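PDB 3R5G: CyaB from Pseudomonas aeruginosa, which probably makes cyclic AMP from ATP as an adenylyl cyclase, the chain here being the catalytic domain of a longer membrane protein. Local coordinates for residues 33-38 / 97-102; 40-45 / 89-94; 148-153 / 171-176. One frame throughout, in Å; residues are numbered along the deposited sequence.

In the fold
After strand 6-18 and helix 20-24, helix 29-50 supplies 33-38 and then 40-45. Helix 74-100 runs back beside it; its late part supplies 89-94, and its end, with the residues just after, 97-102. Contact 2 closes the inner loop and contact 1 the outer one, and strands 53-58 and 61-66 come between the two helices along the chain. The pair touches through W99 and M92, and helix 29-50 also meets the second subunit. Contact 3 closes a later, separate loop holding strand 154-157 and helix 158-164. It ties the end of helix 137-148 and the turn after it to strand 170-176. R89 joins contacts 2 and 3 through a probable hydrogen bond to the carbonyl of G152.

Contact 1 of 3, residues 33-38 / 97-102; sequences TDLLNN and QQWRAQ
L35 lies over one face of the indole of W99. Its CD1 stands 3.7 Å from the centroid of the five-membered ring of W99, 5° off the ring normal. This is a CH-pi contact. The branch point follows the same face: CG of L35 is 3.7 Å from CE2 of W99, at the bond shared by the two rings. The two side chains cross at about a right angle.

L35 holds CG anti to its backbone N (chi1 178°), which carries the isobutyl group from helix 29-50 toward helix 74-100. W99 turns the other way, with CG anti to its carbonyl carbon, and its indole reaches between the two helices.

N38 comes to the same ring obliquely. Its amide plane stands 80° from the ring plane, and its ND2 is 3.9 Å from NE1 of W99, with no hydrogen bond between them. F20 and L23 of helix 20-24 also pack on L35, while I104 and L108 touch W99.

The contact joins helix 29-50 to the C-terminal end of helix 74-100. Its chemistry is mainly apolar. NE1 of W99 is buried without a hydrogen-bond partner in the model, so the ring is held by packing.

Contact 2 of 3, residues 40-45 / 89-94; sequences LNEMSK and RKHMKV
H91 and E42 make the polar link between these two helices. NE2 of H91 donates to OE1 of E42 at 2.8 Å. The bond is short but bent, with an N-H...O angle of 140°. It uses the anti lone pair of OE1, the one away from the other carboxylate oxygen. The acceptor sits 27° out of the imidazole plane, and the carboxylate is turned moderately against the ring. The two side chains cross at about a right angle.

The first torsion of H91 sets CG opposite the backbone N and sends the ring across to helix 29-50. A bend at chi2 (-67°) brings the carboxylate of E42 to NE2 of H91.

A second charge lies on the same helix as E42. NZ of K45 is 3.9 Å from OE2 of E42, a long salt bridge. It reaches the oxygen that H91 does not use. At this distance it may only weakly favour the charged carboxylate, which in turn may favour a protonated imidazole.

The apolar part is lighter. The M43 chain bends at chi2 and chi3 and brings CE to the edge of the imidazole, 4.2 Å from CD2 of H91. L95 of the same helix as H91 packs on both E42 and M43, and I46 touches H91.

On another side of helix 29-50, N41 bonds through OD1 to the backbone N of D127 of the second subunit. The helix thus serves both the core and the dimer. Here helices 29-50 and 74-100 run antiparallel beside the sheet, as in the class III nucleotidyl cyclase catalytic domain, and the His-carboxylate bond is one local clasp between them.

Contact 3 of 3, residues 148-153 / 171-176; sequences ASEAGE and RDKGQI
NZ of K173 is gripped by two carboxylates and a water. OE2 of E150 lies 2.6 Å from NZ of K173, and OE2 of E153 lies 2.7 Å from the same nitrogen. Both pairs are salt bridges, and together they form a small network. The lone pairs differ. E150 offers the anti one, away from its other oxygen, while E153 offers the syn one. A weak bond from NZ to OE1 of E153 adds to the hold. Water 1 accepts from NZ of K173 and donates to the carbonyl O of A148, at 3.1 Å from each.

K173 reaches this place with a long extended chain, which leaves the backbone with CG roughly opposite N (chi1 -153°). E153 is also extended. The two chains approach from opposite directions, and OE2 of E153 also lies beside CE of K173. E150 crosses K173 obliquely.

Two further bonds fix the carboxylate of E153. Its OE1 accepts from the backbone N of E150 at 2.7 Å and 171°, from above the carboxylate plane. Its OE2 also takes a bond from NE2 of Q189. The type II turn from E150 to E153 brings the two acids together, and G152 provides its positive phi. On the strand, OD1 of D172 accepts from the backbone N of G174, an Asx turn.

Apart from the charges, CB of A148 approaches CG1 of I176 at 4.5 Å, a light apolar touch. The turn links helix 137-148 to strand 154-157. Strand 185-190 pairs antiparallel with both 170-176 and 154-157. K173, which touches Q189 of strand 185-190 and L155 of strand 154-157, reaches across to the turn.

Contact 1 of 3, residues 33-38 / 97-102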
# COMPACT_ATOMS: atom_id res chain seq x y z
N THR A 33 -15.19 10.76 -6.31
CA THR A 33 -14.25 11.70 -5.84
C THR A 33 -14.77 12.43 -4.60
O THR A 33 -14.04 12.54 -3.60
CB THR A 33 -13.89 12.73 -6.96
OG1 THR A 33 -13.27 12.00 -8.01
CG2 THR A 33 -12.94 13.77 -6.48
N ASP A 34 -16.00 12.95 -4.65
CA ASP A 34 -16.49 13.65 -3.49
C ASP A 34 -16.65 12.71 -2.25
O ASP A 34 -16.33 13.16 -1.14
CB ASP A 34 -17.87 14.29 -3.83
CG ASP A 34 -17.76 15.47 -4.74
OD1 ASP A 34 -16.71 16.16 -4.73
OD2 ASP A 34 -18.79 15.75 -5.41
N LEU A 35 -17.15 11.51 -2.44
CA LEU A 35 -17.32 10.54 -1.34
C LEU A 35 -15.96 10.13 -0.77
O LEU A 35 -15.80 10.21 0.44
CB LEU A 35 -18.09 9.36 -1.82
CG LEU A 35 -18.25 8.30 -0.69
CD1 LEU A 35 -19.54 7.77 -0.91
CD2 LEU A 35 -17.21 7.16 -0.71
N LEU A 36 -15.01 9.75 -1.63
CA LEU A 36 -13.66 9.43 -1.07
C LEU A 36 -13.04 10.65 -0.37
O LEU A 36 -12.38 10.54 0.72
CB LEU A 36 -12.71 8.91 -2.16
CG LEU A 36 -11.25 8.61 -1.80
CD1 LEU A 36 -11.25 7.54 -0.64
CD2 LEU A 36 -10.53 8.03 -3.04
N ASN A 37 -13.03 11.88 -0.98
CA ASN A 37 -12.37 12.98 -0.38
C ASN A 37 -13.03 13.42 0.96
O ASN A 37 -12.31 13.85 1.85
CB ASN A 37 -12.23 14.17 -1.40
CG ASN A 37 -11.30 13.84 -2.55
OD1 ASN A 37 -10.66 12.83 -2.54
ND2 ASN A 37 -11.31 14.64 -3.61
N ASN A 38 -14.37 13.34 1.00
CA ASN A 38 -15.11 13.63 2.24
C ASN A 38 -14.64 12.69 3.36
O ASN A 38 -14.29 13.17 4.43
CB ASN A 38 -16.59 13.51 2.00
CG ASN A 38 -17.43 13.74 3.28
OD1 ASN A 38 -17.20 14.68 4.03
ND2 ASN A 38 -18.46 12.95 3.44
N GLN A 97 -24.83 7.31 7.20
CA GLN A 97 -26.21 7.90 7.21
C GLN A 97 -26.23 9.04 6.18
O GLN A 97 -27.19 9.23 5.41
CB GLN A 97 -26.54 8.51 8.59
CG GLN A 97 -26.64 7.50 9.77
CD GLN A 97 -26.48 8.16 11.17
OE1 GLN A 97 -27.02 9.26 11.44
NE2 GLN A 97 -25.75 7.47 12.07
N GLN A 98 -25.18 9.82 6.14
CA GLN A 98 -25.11 10.87 5.15
C GLN A 98 -25.11 10.30 3.74
O GLN A 98 -25.81 10.81 2.83
CB GLN A 98 -23.90 11.79 5.34
CG GLN A 98 -23.95 12.48 6.62
CD GLN A 98 -22.76 13.33 6.90
OE1 GLN A 98 -21.74 13.31 6.15
NE2 GLN A 98 -22.86 14.13 7.96
N TRP A 99 -24.31 9.25 3.51
CA TRP A 99 -24.23 8.63 2.21
C TRP A 99 -25.53 7.96 1.77
O TRP A 99 -25.91 8.01 0.57
CB TRP A 99 -23.13 7.57 2.18
CG TRP A 99 -21.77 8.19 2.35
CD1 TRP A 99 -21.42 9.41 2.05
CD2 TRP A 99 -20.59 7.52 2.83
NE1 TRP A 99 -20.08 9.63 2.33
CE2 TRP A 99 -19.57 8.45 2.80
CE3 TRP A 99 -20.33 6.23 3.28
CZ2 TRP A 99 -18.27 8.16 3.27
CZ3 TRP A 99 -19.07 5.93 3.72
CH2 TRP A 99 -18.04 6.89 3.70
N ARG A 100 -26.22 7.35 2.72
CA ARG A 100 -27.47 6.66 2.41
C ARG A 100 -28.47 7.72 1.92
O ARG A 100 -29.32 7.43 1.04
CB ARG A 100 -27.98 5.82 3.61
CG ARG A 100 -29.29 5.06 3.33
CD ARG A 100 -29.60 4.11 4.49
NE ARG A 100 -30.74 3.20 4.29
CZ ARG A 100 -32.03 3.55 4.36
NH1 ARG A 100 -32.40 4.83 4.54
NH2 ARG A 100 -32.96 2.63 4.22
N ALA A 101 -28.37 8.93 2.46
CA ALA A 101 -29.23 10.05 2.03
C ALA A 101 -28.93 10.55 0.62
O ALA A 101 -29.77 11.27 0.03
CB ALA A 101 -29.19 11.24 3.04
N GLN A 102 -27.75 10.25 0.08
CA GLN A 102 -27.48 10.58 -1.32
C GLN A 102 -27.85 9.40 -2.18
O GLN A 102 -27.55 9.39 -3.36
CB GLN A 102 -26.01 10.85 -1.61
CG GLN A 102 -25.22 11.71 -0.67
CD GLN A 102 -23.70 11.48 -0.88
OE1 GLN A 102 -22.96 11.32 0.08
NE2 GLN A 102 -23.25 11.45 -2.16

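Contact 2 of 3, residues 40-45 / 89-94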
# COMPACT_ATOMS: atom_id res chain seq x y z
N LEU A 40 -11.77 10.88 3.44
CA LEU A 40 -10.40 11.09 3.83
C LEU A 40 -10.24 12.39 4.66
O LEU A 40 -9.45 12.47 5.56
CB LEU A 40 -9.51 11.11 2.57
CG LEU A 40 -9.38 9.77 1.87
CD1 LEU A 40 -8.63 9.96 0.51
CD2 LEU A 40 -8.72 8.64 2.72
N ASN A 41 -11.02 13.44 4.33
CA ASN A 41 -10.93 14.68 5.08
C ASN A 41 -11.45 14.46 6.53
O ASN A 41 -10.81 14.89 7.45
CB ASN A 41 -11.82 15.75 4.40
CG ASN A 41 -11.40 17.13 4.80
OD1 ASN A 41 -10.23 17.51 4.75
ND2 ASN A 41 -12.37 17.87 5.34
N GLU A 42 -12.54 13.68 6.62
CA GLU A 42 -13.10 13.42 8.00
C GLU A 42 -12.17 12.57 8.81
O GLU A 42 -11.90 12.88 9.95
CB GLU A 42 -14.45 12.74 7.98
CG GLU A 42 -15.57 13.66 7.38
CD GLU A 42 -15.82 14.85 8.31
OE1 GLU A 42 -16.25 14.61 9.46
OE2 GLU A 42 -15.53 16.01 7.94
N MET A 43 -11.56 11.57 8.13
CA MET A 43 -10.55 10.76 8.87
C MET A 43 -9.34 11.54 9.28
O MET A 43 -8.79 11.38 10.36
CB MET A 43 -10.11 9.54 8.05
CG MET A 43 -11.18 8.56 7.79
SD MET A 43 -12.01 7.90 9.25
CE MET A 43 -13.57 8.80 9.23
N SER A 44 -8.85 12.45 8.40
CA SER A 44 -7.78 13.31 8.73
C SER A 44 -8.05 14.19 9.98
O SER A 44 -7.18 14.32 10.84
CB SER A 44 -7.47 14.16 7.49
OG SER A 44 -6.53 15.12 7.88
N LYS A 45 -9.24 14.76 10.07
CA LYS A 45 -9.58 15.53 11.21
C LYS A 45 -9.56 14.71 12.52
O LYS A 45 -9.08 15.17 13.51
CB LYS A 45 -10.99 16.08 11.05
CG LYS A 45 -11.07 17.15 9.91
CD LYS A 45 -12.38 17.82 9.98
CE LYS A 45 -12.30 19.03 9.05
NZ LYS A 45 -13.53 19.33 8.26
N ARG A 89 -14.47 4.48 13.79
CA ARG A 89 -15.54 3.49 13.54
C ARG A 89 -16.89 4.11 13.93
O ARG A 89 -17.91 3.85 13.19
CB ARG A 89 -15.19 2.25 14.35
CG ARG A 89 -16.25 1.17 14.22
CD ARG A 89 -15.80 -0.20 14.68
NE ARG A 89 -15.54 -0.13 16.12
CZ ARG A 89 -14.97 -1.15 16.82
NH1 ARG A 89 -14.66 -2.29 16.13
NH2 ARG A 89 -14.75 -1.09 18.11
N LYS A 90 -16.93 4.90 15.03
CA LYS A 90 -18.20 5.56 15.37
C LYS A 90 -18.56 6.58 14.32
O LYS A 90 -19.74 6.70 13.95
CB LYS A 90 -18.14 6.25 16.73
CG LYS A 90 -18.04 5.38 17.92
CD LYS A 90 -17.87 6.16 19.17
CE LYS A 90 -17.71 5.21 20.36
NZ LYS A 90 -17.33 5.87 21.61
N HIS A 91 -17.60 7.31 13.79
CA HIS A 91 -17.95 8.36 12.84
C HIS A 91 -18.39 7.76 11.52
O HIS A 91 -19.18 8.33 10.76
CB HIS A 91 -16.76 9.28 12.65
CG HIS A 91 -17.14 10.55 11.99
ND1 HIS A 91 -17.97 11.47 12.58
CD2 HIS A 91 -16.71 11.08 10.82
CE1 HIS A 91 -18.09 12.51 11.76
NE2 HIS A 91 -17.33 12.30 10.69
N MET A 92 -17.95 6.56 11.22
CA MET A 92 -18.43 5.91 10.02
C MET A 92 -19.90 5.69 10.02
O MET A 92 -20.46 5.69 8.93
CB MET A 92 -17.69 4.58 9.82
CG MET A 92 -16.46 4.72 9.04
SD MET A 92 -16.82 5.03 7.28
CE MET A 92 -16.97 3.51 6.39
N LYS A 93 -20.49 5.56 11.21
CA LYS A 93 -21.99 5.41 11.23
C LYS A 93 -22.63 6.70 10.75
O LYS A 93 -23.65 6.68 10.02
CB LYS A 93 -22.51 5.15 12.64
CG LYS A 93 -21.91 3.88 13.21
CD LYS A 93 -22.50 3.64 14.60
CE LYS A 93 -22.07 2.29 15.17
NZ LYS A 93 -20.67 1.93 14.71
N VAL A 94 -22.07 7.82 11.17
CA VAL A 94 -22.56 9.12 10.72
C VAL A 94 -22.37 9.25 9.20
O VAL A 94 -23.28 9.67 8.47
CB VAL A 94 -21.83 10.18 11.42
CG1 VAL A 94 -22.38 11.56 11.05
CG2 VAL A 94 -21.96 10.01 12.98

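Contact 3 of 3, residues 148-153 / 171-176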
# COMPACT_ATOMS: atom_id res chain seq x y z
N ALA A 148 -6.28 -8.79 7.52
CA ALA A 148 -6.95 -9.95 8.18
C ALA A 148 -8.24 -9.57 8.85
O ALA A 148 -9.06 -10.43 9.25
CB ALA A 148 -6.01 -10.53 9.20
N SER A 149 -8.42 -8.29 9.11
CA SER A 149 -9.57 -7.86 9.88
C SER A 149 -10.83 -7.96 9.02
O SER A 149 -10.81 -7.88 7.78
CB SER A 149 -9.33 -6.40 10.42
OG SER A 149 -9.29 -5.52 9.33
N GLU A 150 -11.91 -8.16 9.72
CA GLU A 150 -13.23 -8.19 9.13
C GLU A 150 -13.86 -6.78 9.06
O GLU A 150 -13.51 -5.84 9.83
CB GLU A 150 -14.10 -9.17 9.90
CG GLU A 150 -13.59 -10.61 9.76
CD GLU A 150 -14.51 -11.63 10.43
OE1 GLU A 150 -15.60 -11.85 9.85
OE2 GLU A 150 -14.16 -12.25 11.46
N ALA A 151 -14.84 -6.56 8.18
CA ALA A 151 -15.53 -5.30 8.23
C ALA A 151 -16.02 -4.95 9.62
O ALA A 151 -16.72 -5.77 10.29
CB ALA A 151 -16.78 -5.37 7.30
N GLY A 152 -15.70 -3.72 10.04
CA GLY A 152 -16.14 -3.26 11.33
C GLY A 152 -15.27 -3.60 12.51
O GLY A 152 -15.68 -3.25 13.65
N GLU A 153 -14.17 -4.24 12.25
CA GLU A 153 -13.32 -4.78 13.35
C GLU A 153 -12.05 -3.94 13.43
O GLU A 153 -11.56 -3.37 12.39
CB GLU A 153 -12.93 -6.20 12.93
CG GLU A 153 -12.24 -7.03 13.91
CD GLU A 153 -12.22 -8.50 13.40
OE1 GLU A 153 -11.66 -8.80 12.38
OE2 GLU A 153 -12.79 -9.38 14.09
N ARG A 171 -10.95 -8.32 23.20
CA ARG A 171 -11.31 -9.75 23.23
C ARG A 171 -10.33 -10.51 22.38
O ARG A 171 -10.04 -10.17 21.26
CB ARG A 171 -12.66 -9.82 22.54
CG ARG A 171 -13.19 -11.16 22.68
CD ARG A 171 -14.63 -11.27 22.15
NE ARG A 171 -15.53 -10.13 22.04
CZ ARG A 171 -16.60 -9.87 22.81
NH1 ARG A 171 -17.35 -8.84 22.47
NH2 ARG A 171 -16.89 -10.58 23.90
N ASP A 172 -9.75 -11.57 22.95
CA ASP A 172 -8.88 -12.50 22.20
C ASP A 172 -9.52 -13.07 20.95
O ASP A 172 -10.70 -13.55 21.00
CB ASP A 172 -8.53 -13.63 23.22
CG ASP A 172 -7.44 -14.58 22.77
OD1 ASP A 172 -7.16 -14.73 21.61
OD2 ASP A 172 -6.84 -15.22 23.73
N LYS A 173 -8.81 -12.93 19.83
CA LYS A 173 -9.37 -13.47 18.56
C LYS A 173 -8.44 -14.53 18.00
O LYS A 173 -8.36 -14.76 16.76
CB LYS A 173 -9.70 -12.35 17.55
CG LYS A 173 -10.86 -12.80 16.59
CD LYS A 173 -10.89 -11.98 15.32
CE LYS A 173 -11.96 -12.60 14.44
NZ LYS A 173 -12.28 -11.89 13.21
N GLY A 174 -7.75 -15.16 18.92
CA GLY A 174 -6.81 -16.27 18.50
C GLY A 174 -5.49 -15.73 17.90
O GLY A 174 -4.92 -14.73 18.34
N GLN A 175 -4.99 -16.52 16.93
CA GLN A 175 -3.72 -16.24 16.30
C GLN A 175 -3.96 -16.51 14.82
O GLN A 175 -4.71 -17.37 14.42
CB GLN A 175 -2.59 -17.14 16.86
CG GLN A 175 -2.38 -17.17 18.32
CD GLN A 175 -3.50 -17.99 19.09
OE1 GLN A 175 -3.84 -19.09 18.62
NE2 GLN A 175 -3.92 -17.56 20.27
N ILE A 176 -3.39 -15.66 14.01
CA ILE A 176 -3.56 -15.77 12.59
C ILE A 176 -2.23 -16.00 11.88
O ILE A 176 -1.10 -15.73 12.40
CB ILE A 176 -4.46 -14.59 11.90
CG1 ILE A 176 -3.95 -13.16 12.22
CG2 ILE A 176 -5.99 -14.77 12.20
CD1 ILE A 176 -2.45 -13.01 12.56
O HOH W 1 -9.75 -12.39 11.57